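Local coordinates for protein proteolytically activated form of PPO4 Tyrosinase (Agaricus bisporus var. bisporus H97, PDB 4OUA) that catalyses the copper-dependent o-hydroxylation of monophenols and oxidation of the resulting o-diphenols to o-quinones, the initial step of melanin synthesis, at residues I108-T113 with E118-A123; L35-D40 with Q102-G107. All coordinates share one frame; numbering follows the deposited sequence.

Interaction 1 (I108-T113 with E118-A123); sequences IAKKFT and EWAQAA. With TEW (6-tungstotellurate(VI)), chain G.
The junction between consecutive helices 86-109 and 116-125 is closed by Ala109 and Phe112 packing against Trp119, and a polyoxotungstate sits at the start of the second helix. The rings of Phe112 and Trp119 stack face to face: the phenyl centroid lies 3.6 Å from that of the indole's five-membered ring, with the planes only 9° apart. Trp119 CD2 lies over the centre of the phenyl ring, and Phe112 CE2 over the centre of the indole. Both side chains leave with CG anti to the carbonyl carbon (chi1 -74° in Trp119); they cross at about a right angle, yet their ring planes lie nearly parallel. Phe112 CB adds a CH-pi contact, 4.1 Å from the centroid of the same five-membered ring of Trp119. Beside the stack, Ala109 CB packs 4.0 Å from Trp119 CB and 4.2 Å from Ala123 CB, one helical turn further on. Lys26 makes a cation-pi contact with Trp119, and Tyr154 meets the Phe112 ring at a steep tilt. A leucine in place of Trp119 would probably leave the Phe112 face without its stacking partner and Lys26 without its pi surface. At the first turn of helix 116-125, Glu118 N donates to O18 of the 6-tungstotellurate at 2.8 Å, a bent bond (136°), while Lys117 N and His115 ND1 hold the same cluster. The Glu118 side chain runs beside the cluster, and its OE1 makes a long, weak ion pair with Lys26. The whole is a helix-loop-helix connection closed by an aromatic stack, with anion binding by main-chain amides at a helix N-terminus.

Interaction 2 (L35-D40 with Q102-G107); sequences LQAIQD and QEAAKG
Ala37 and Ile38 meet Ala104 where helix 25-39 packs against helix 86-109, an alpha-helical pairing within the largely helical tyrosinase fold. Helix 86-109 carries the copper ligand His90 near its start, and this contact lies several turns further along, away from the metal. Along the first segment, Leu35 turns from residues 102-107 and instead packs on Tyr97, earlier in helix 86-109, and on Phe49 of helix 49-54. Gln36 lies on the far side of its helix and reaches along it rather than across. Ala37 comes next and points its methyl at the partner helix; its CA is 6.8 Å from the CA of Ala104, the nearest CA pair of the two segments. The methyl groups themselves touch only loosely, Ala37 CB being 4.5 Å from Ala104 CB. Ile38 makes the closer contact through its gamma methyl branch: CG2 stands 3.8 Å from Ala104 CB, a tip-to-tip meeting of two methyls. With CG1 between the backbone N and the carbonyl carbon (chi1 63°), CG2 falls beside the backbone N, where it faces Ala104. Tyr97, Leu101 and Phe49 also touch Ile38, so it joins three helices, and Ala34 adds to the cover on Ala104. Gln39 turns to other parts of the chain, its NE2 bonding to Pro164 O and its carbonyl O accepting from His171 NE2. Asp40 closes the segment by accepting from Gln36, one turn back: Gln36 NE2 donates to the syn side of Asp40 OD2 at 2.9 Å, a fairly straight bond (159°) that arrives 23° out of the carboxylate plane.

Overall arrangement
Both interactions use helix 86-109, at successive points towards its C-terminal end, and their centres are about 12 Å apart. Interaction 2 is the smaller and purely aliphatic, three side chains joining helices distant in sequence, partly buried and nearer the middle of the molecule. Interaction 1 links neighbours in sequence, is built on aromatic stacking, and lies further out, where buried rings lie close to exposed lysines and the start of helix 116-125 meets a bound anion. Ala123 ties the two together: its carbonyl O probably accepts a hydrogen bond from Gln102 NE2, and its methyl packs on Ala105 O. Helix 116-125 is thereby attached to helix 86-109 upstream of their connection as well.

Interaction 1 (I108-T113 with E118-A123)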
loop_
_atom_site.group_PDB
_atom_site.type_symbol
_atom_site.label_atom_id
_atom_site.label_comp_id
_atom_site.label_asym_id
_atom_site.label_seq_id
_atom_site.Cartn_x
_atom_site.Cartn_y
_atom_site.Cartn_z
ATOM N N ILE A 108 -14.056 -7.153 15.262
ATOM C CA ILE A 108 -13.253 -8.264 15.753
ATOM C C ILE A 108 -12.984 -8.115 17.245
ATOM O O ILE A 108 -13.068 -9.084 18.001
ATOM C CB ILE A 108 -11.910 -8.364 15.007
ATOM C CG1 ILE A 108 -12.146 -8.654 13.523
ATOM C CG2 ILE A 108 -11.034 -9.436 15.634
ATOM C CD1 ILE A 108 -12.918 -9.927 13.263
ATOM N N ALA A 109 -12.673 -6.891 17.662
ATOM C CA ALA A 109 -12.317 -6.608 19.049
ATOM C C ALA A 109 -13.497 -6.783 20.000
ATOM O O ALA A 109 -13.323 -6.789 21.218
ATOM C CB ALA A 109 -11.758 -5.200 19.165
ATOM N N LYS A 110 -14.695 -6.922 19.439
ATOM C CA LYS A 110 -15.900 -7.114 20.239
ATOM C C LYS A 110 -16.185 -8.594 20.465
ATOM O O LYS A 110 -16.979 -8.957 21.330
ATOM C CB LYS A 110 -17.105 -6.446 19.573
ATOM C CG LYS A 110 -16.917 -4.962 19.314
ATOM C CD LYS A 110 -16.429 -4.245 20.565
ATOM C CE LYS A 110 -16.043 -2.805 20.265
ATOM N NZ LYS A 110 -15.447 -2.137 21.455
ATOM N N LYS A 111 -15.534 -9.447 19.680
ATOM C CA LYS A 111 -15.719 -10.889 19.797
ATOM C C LYS A 111 -14.869 -11.471 20.921
ATOM O O LYS A 111 -15.095 -12.597 21.362
ATOM C CB LYS A 111 -15.381 -11.584 18.476
ATOM C CG LYS A 111 -16.264 -11.177 17.310
ATOM C CD LYS A 111 -15.937 -11.991 16.067
ATOM C CE LYS A 111 -16.754 -11.525 14.875
ATOM N NZ LYS A 111 -16.490 -10.094 14.553
ATOM N N PHE A 112 -13.885 -10.704 21.376
ATOM C CA PHE A 112 -13.037 -11.142 22.475
ATOM C C PHE A 112 -13.834 -11.168 23.773
ATOM O O PHE A 112 -14.610 -10.256 24.055
ATOM C CB PHE A 112 -11.814 -10.235 22.613
ATOM C CG PHE A 112 -10.792 -10.428 21.530
ATOM C CD1 PHE A 112 -10.851 -9.688 20.360
ATOM C CD2 PHE A 112 -9.772 -11.354 21.679
ATOM C CE1 PHE A 112 -9.912 -9.866 19.360
ATOM C CE2 PHE A 112 -8.831 -11.536 20.682
ATOM C CZ PHE A 112 -8.901 -10.790 19.521
ATOM N N THR A 113 -13.641 -12.224 24.556
ATOM C CA THR A 113 -14.383 -12.405 25.798
ATOM C C THR A 113 -13.659 -11.765 26.976
ATOM O O THR A 113 -14.270 -11.436 27.993
ATOM C CB THR A 113 -14.614 -13.896 26.099
ATOM O OG1 THR A 113 -15.174 -14.536 24.946
ATOM C CG2 THR A 113 -15.558 -14.061 27.280
ATOM N N GLU A 118 -8.845 -3.422 26.031
ATOM C CA GLU A 118 -7.515 -3.426 25.430
ATOM C C GLU A 118 -7.554 -3.878 23.974
ATOM O O GLU A 118 -6.761 -3.416 23.155
ATOM C CB GLU A 118 -6.561 -4.314 26.233
ATOM C CG GLU A 118 -5.979 -3.633 27.466
ATOM C CD GLU A 118 -4.894 -4.458 28.132
ATOM O OE1 GLU A 118 -4.831 -5.680 27.881
ATOM O OE2 GLU A 118 -4.100 -3.879 28.905
ATOM N N TRP A 119 -8.476 -4.779 23.650
ATOM C CA TRP A 119 -8.670 -5.184 22.265
ATOM C C TRP A 119 -9.373 -4.070 21.499
ATOM O O TRP A 119 -9.139 -3.878 20.306
ATOM C CB TRP A 119 -9.466 -6.489 22.177
ATOM C CG TRP A 119 -8.664 -7.689 22.569
ATOM C CD1 TRP A 119 -8.745 -8.384 23.739
ATOM C CD2 TRP A 119 -7.641 -8.325 21.796
ATOM N NE1 TRP A 119 -7.841 -9.418 23.741
ATOM C CE2 TRP A 119 -7.149 -9.402 22.558
ATOM C CE3 TRP A 119 -7.095 -8.090 20.530
ATOM C CZ2 TRP A 119 -6.139 -10.245 22.097
ATOM C CZ3 TRP A 119 -6.091 -8.926 20.074
ATOM C CH2 TRP A 119 -5.625 -9.991 20.855
ATOM N N ALA A 120 -10.232 -3.335 22.194
ATOM C CA ALA A 120 -10.925 -2.206 21.592
ATOM C C ALA A 120 -9.951 -1.061 21.332
ATOM O O ALA A 120 -10.043 -0.374 20.316
ATOM C CB ALA A 120 -12.064 -1.744 22.481
ATOM N N GLN A 121 -9.015 -0.866 22.255
ATOM C CA GLN A 121 -8.015 0.187 22.124
ATOM C C GLN A 121 -6.987 -0.163 21.054
ATOM O O GLN A 121 -6.524 0.707 20.317
ATOM C CB GLN A 121 -7.314 0.436 23.460
ATOM C CG GLN A 121 -6.279 1.547 23.416
ATOM C CD GLN A 121 -6.891 2.896 23.092
ATOM O OE1 GLN A 121 -7.572 3.496 23.923
ATOM N NE2 GLN A 121 -6.654 3.377 21.877
ATOM N N ALA A 122 -6.632 -1.442 20.979
ATOM C CA ALA A 122 -5.676 -1.917 19.986
ATOM C C ALA A 122 -6.210 -1.701 18.576
ATOM O O ALA A 122 -5.465 -1.337 17.667
ATOM C CB ALA A 122 -5.354 -3.387 20.216
ATOM N N ALA A 123 -7.508 -1.928 18.401
ATOM C CA ALA A 123 -8.158 -1.700 17.117
ATOM C C ALA A 123 -8.134 -0.217 16.777
ATOM O O ALA A 123 -7.975 0.166 15.617
ATOM C CB ALA A 123 -9.586 -2.222 17.141
HETATM O O1 TEW G . -8.283 -7.967 31.563
HETATM O O2 TEW G . -9.933 -8.034 33.552
HETATM O O3 TEW G . -7.139 -7.234 33.736
HETATM O O4 TEW G . -9.129 -10.287 32.760
HETATM O O5 TEW G . -7.960 -9.383 35.201
HETATM O O6 TEW G . -6.476 -9.802 32.931
HETATM O O7 TEW G . -8.884 -5.603 32.427
HETATM O O8 TEW G . -5.478 -7.306 31.476
HETATM O O9 TEW G . -6.053 -4.911 32.729
HETATM O O10 TEW G . -7.355 -5.608 30.367
HETATM O O11 TEW G . -11.669 -6.314 32.249
HETATM O O12 TEW G . -10.123 -6.169 30.192
HETATM O O13 TEW G . -10.956 -8.600 31.184
HETATM O O14 TEW G . -12.597 -8.847 33.067
HETATM O O15 TEW G . -11.108 -10.486 34.679
HETATM O O16 TEW G . -11.573 -11.287 32.092
HETATM O O17 TEW G . -10.591 -3.856 31.109
HETATM O O18 TEW G . -8.925 -3.905 28.827
HETATM O O19 TEW G . -8.029 -3.054 31.284
HETATM O O20 TEW G . -12.804 -6.686 29.991
HETATM O O21 TEW G . -12.112 -4.426 28.863
HETATM O O22 TEW G . -13.352 -4.197 31.298
HETATM O O23 TEW G . -14.468 -7.138 32.122
HETATM O O31 TEW G . -13.708 -9.250 30.519
HETATM TE TE1 TEW G . -9.966 -7.101 31.869
HETATM W W1 TEW G . -7.884 -9.011 33.513
HETATM W W2 TEW G . -6.789 -6.321 32.066
HETATM W W3 TEW G . -11.035 -9.946 33.047
HETATM W W4 TEW G . -8.808 -4.374 30.477
HETATM W W5 TEW G . -12.045 -4.975 30.502
HETATM W W6 TEW G . -13.077 -7.935 31.436
#

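Interaction 2 (L35-D40 with Q102-G107)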
loop_
_atom_site.group_PDB
_atom_site.type_symbol
_atom_site.label_atom_id
_atom_site.label_comp_id
_atom_site.label_asym_id
_atom_site.label_seq_id
_atom_site.Cartn_x
_atom_site.Cartn_y
_atom_site.Cartn_z
ATOM N N LEU A 35 -8.232 -8.932 8.255
ATOM C CA LEU A 35 -7.851 -9.175 6.868
ATOM C C LEU A 35 -8.608 -10.372 6.298
ATOM O O LEU A 35 -9.048 -10.353 5.147
ATOM C CB LEU A 35 -6.341 -9.394 6.759
ATOM C CG LEU A 35 -5.788 -9.597 5.350
ATOM C CD1 LEU A 35 -6.181 -8.440 4.448
ATOM C CD2 LEU A 35 -4.280 -9.752 5.399
ATOM N N GLN A 36 -8.760 -11.412 7.109
ATOM C CA GLN A 36 -9.542 -12.572 6.710
ATOM C C GLN A 36 -11.012 -12.185 6.585
ATOM O O GLN A 36 -11.733 -12.695 5.730
ATOM C CB GLN A 36 -9.368 -13.713 7.718
ATOM C CG GLN A 36 -10.099 -14.995 7.351
ATOM C CD GLN A 36 -9.449 -15.728 6.196
ATOM O OE1 GLN A 36 -8.269 -16.076 6.251
ATOM N NE2 GLN A 36 -10.217 -15.966 5.138
ATOM N N ALA A 37 -11.445 -11.265 7.439
ATOM C CA ALA A 37 -12.835 -10.831 7.466
ATOM C C ALA A 37 -13.234 -10.112 6.179
ATOM O O ALA A 37 -14.308 -10.355 5.631
ATOM C CB ALA A 37 -13.079 -9.932 8.668
ATOM N N ILE A 38 -12.366 -9.226 5.701
ATOM C CA ILE A 38 -12.658 -8.451 4.500
ATOM C C ILE A 38 -12.399 -9.264 3.233
ATOM O O ILE A 38 -12.934 -8.955 2.168
ATOM C CB ILE A 38 -11.834 -7.149 4.451
ATOM C CG1 ILE A 38 -10.338 -7.458 4.389
ATOM C CG2 ILE A 38 -12.148 -6.276 5.656
ATOM C CD1 ILE A 38 -9.467 -6.225 4.297
ATOM N N GLN A 39 -11.577 -10.302 3.350
ATOM C CA GLN A 39 -11.335 -11.204 2.231
ATOM C C GLN A 39 -12.520 -12.144 2.037
ATOM O O GLN A 39 -12.780 -12.612 0.929
ATOM C CB GLN A 39 -10.055 -12.014 2.444
ATOM C CG GLN A 39 -8.770 -11.217 2.300
ATOM C CD GLN A 39 -7.532 -12.091 2.405
ATOM O OE1 GLN A 39 -7.625 -13.288 2.682
ATOM N NE2 GLN A 39 -6.365 -11.495 2.178
ATOM N N ASP A 40 -13.236 -12.413 3.124
ATOM C CA ASP A 40 -14.367 -13.331 3.084
ATOM C C ASP A 40 -15.679 -12.608 2.798
ATOM O O ASP A 40 -16.717 -13.245 2.625
ATOM C CB ASP A 40 -14.469 -14.107 4.400
ATOM C CG ASP A 40 -13.285 -15.031 4.625
ATOM O OD1 ASP A 40 -12.714 -15.526 3.631
ATOM O OD2 ASP A 40 -12.923 -15.262 5.798
ATOM N N GLN A 102 -9.548 -1.202 9.553
ATOM C CA GLN A 102 -9.735 -0.946 10.976
ATOM C C GLN A 102 -11.176 -1.225 11.384
ATOM O O GLN A 102 -11.432 -1.806 12.440
ATOM C CB GLN A 102 -9.367 0.495 11.332
ATOM C CG GLN A 102 -9.455 0.789 12.825
ATOM C CD GLN A 102 -9.514 2.271 13.138
ATOM O OE1 GLN A 102 -10.162 3.041 12.430
ATOM N NE2 GLN A 102 -8.839 2.678 14.206
ATOM N N GLU A 103 -12.111 -0.799 10.538
ATOM C CA GLU A 103 -13.534 -0.965 10.807
ATOM C C GLU A 103 -13.869 -2.430 11.056
ATOM O O GLU A 103 -14.675 -2.755 11.927
ATOM C CB GLU A 103 -14.365 -0.420 9.644
ATOM C CG GLU A 103 -15.849 -0.279 9.948
ATOM C CD GLU A 103 -16.606 0.435 8.841
ATOM O OE1 GLU A 103 -17.480 1.268 9.160
ATOM O OE2 GLU A 103 -16.329 0.162 7.653
ATOM N N ALA A 104 -13.238 -3.312 10.291
ATOM C CA ALA A 104 -13.404 -4.744 10.486
ATOM C C ALA A 104 -12.755 -5.174 11.797
ATOM O O ALA A 104 -13.248 -6.071 12.482
ATOM C CB ALA A 104 -12.811 -5.515 9.316
ATOM N N ALA A 105 -11.650 -4.519 12.143
ATOM C CA ALA A 105 -10.902 -4.850 13.350
ATOM C C ALA A 105 -11.661 -4.442 14.607
ATOM O O ALA A 105 -11.437 -4.995 15.683
ATOM C CB ALA A 105 -9.533 -4.190 13.320
ATOM N N LYS A 106 -12.557 -3.470 14.469
ATOM C CA LYS A 106 -13.393 -3.043 15.586
ATOM C C LYS A 106 -14.409 -4.122 15.940
ATOM O O LYS A 106 -14.601 -4.447 17.112
ATOM C CB LYS A 106 -14.110 -1.732 15.258
ATOM C CG LYS A 106 -13.213 -0.511 15.273
ATOM C CD LYS A 106 -13.993 0.744 14.924
ATOM C CE LYS A 106 -13.124 1.986 15.033
ATOM N NZ LYS A 106 -13.866 3.213 14.638
ATOM N N GLY A 107 -15.060 -4.670 14.918
ATOM C CA GLY A 107 -16.009 -5.747 15.109
ATOM C C GLY A 107 -15.318 -6.984 15.643
ATOM O O GLY A 107 -15.906 -7.770 16.384
#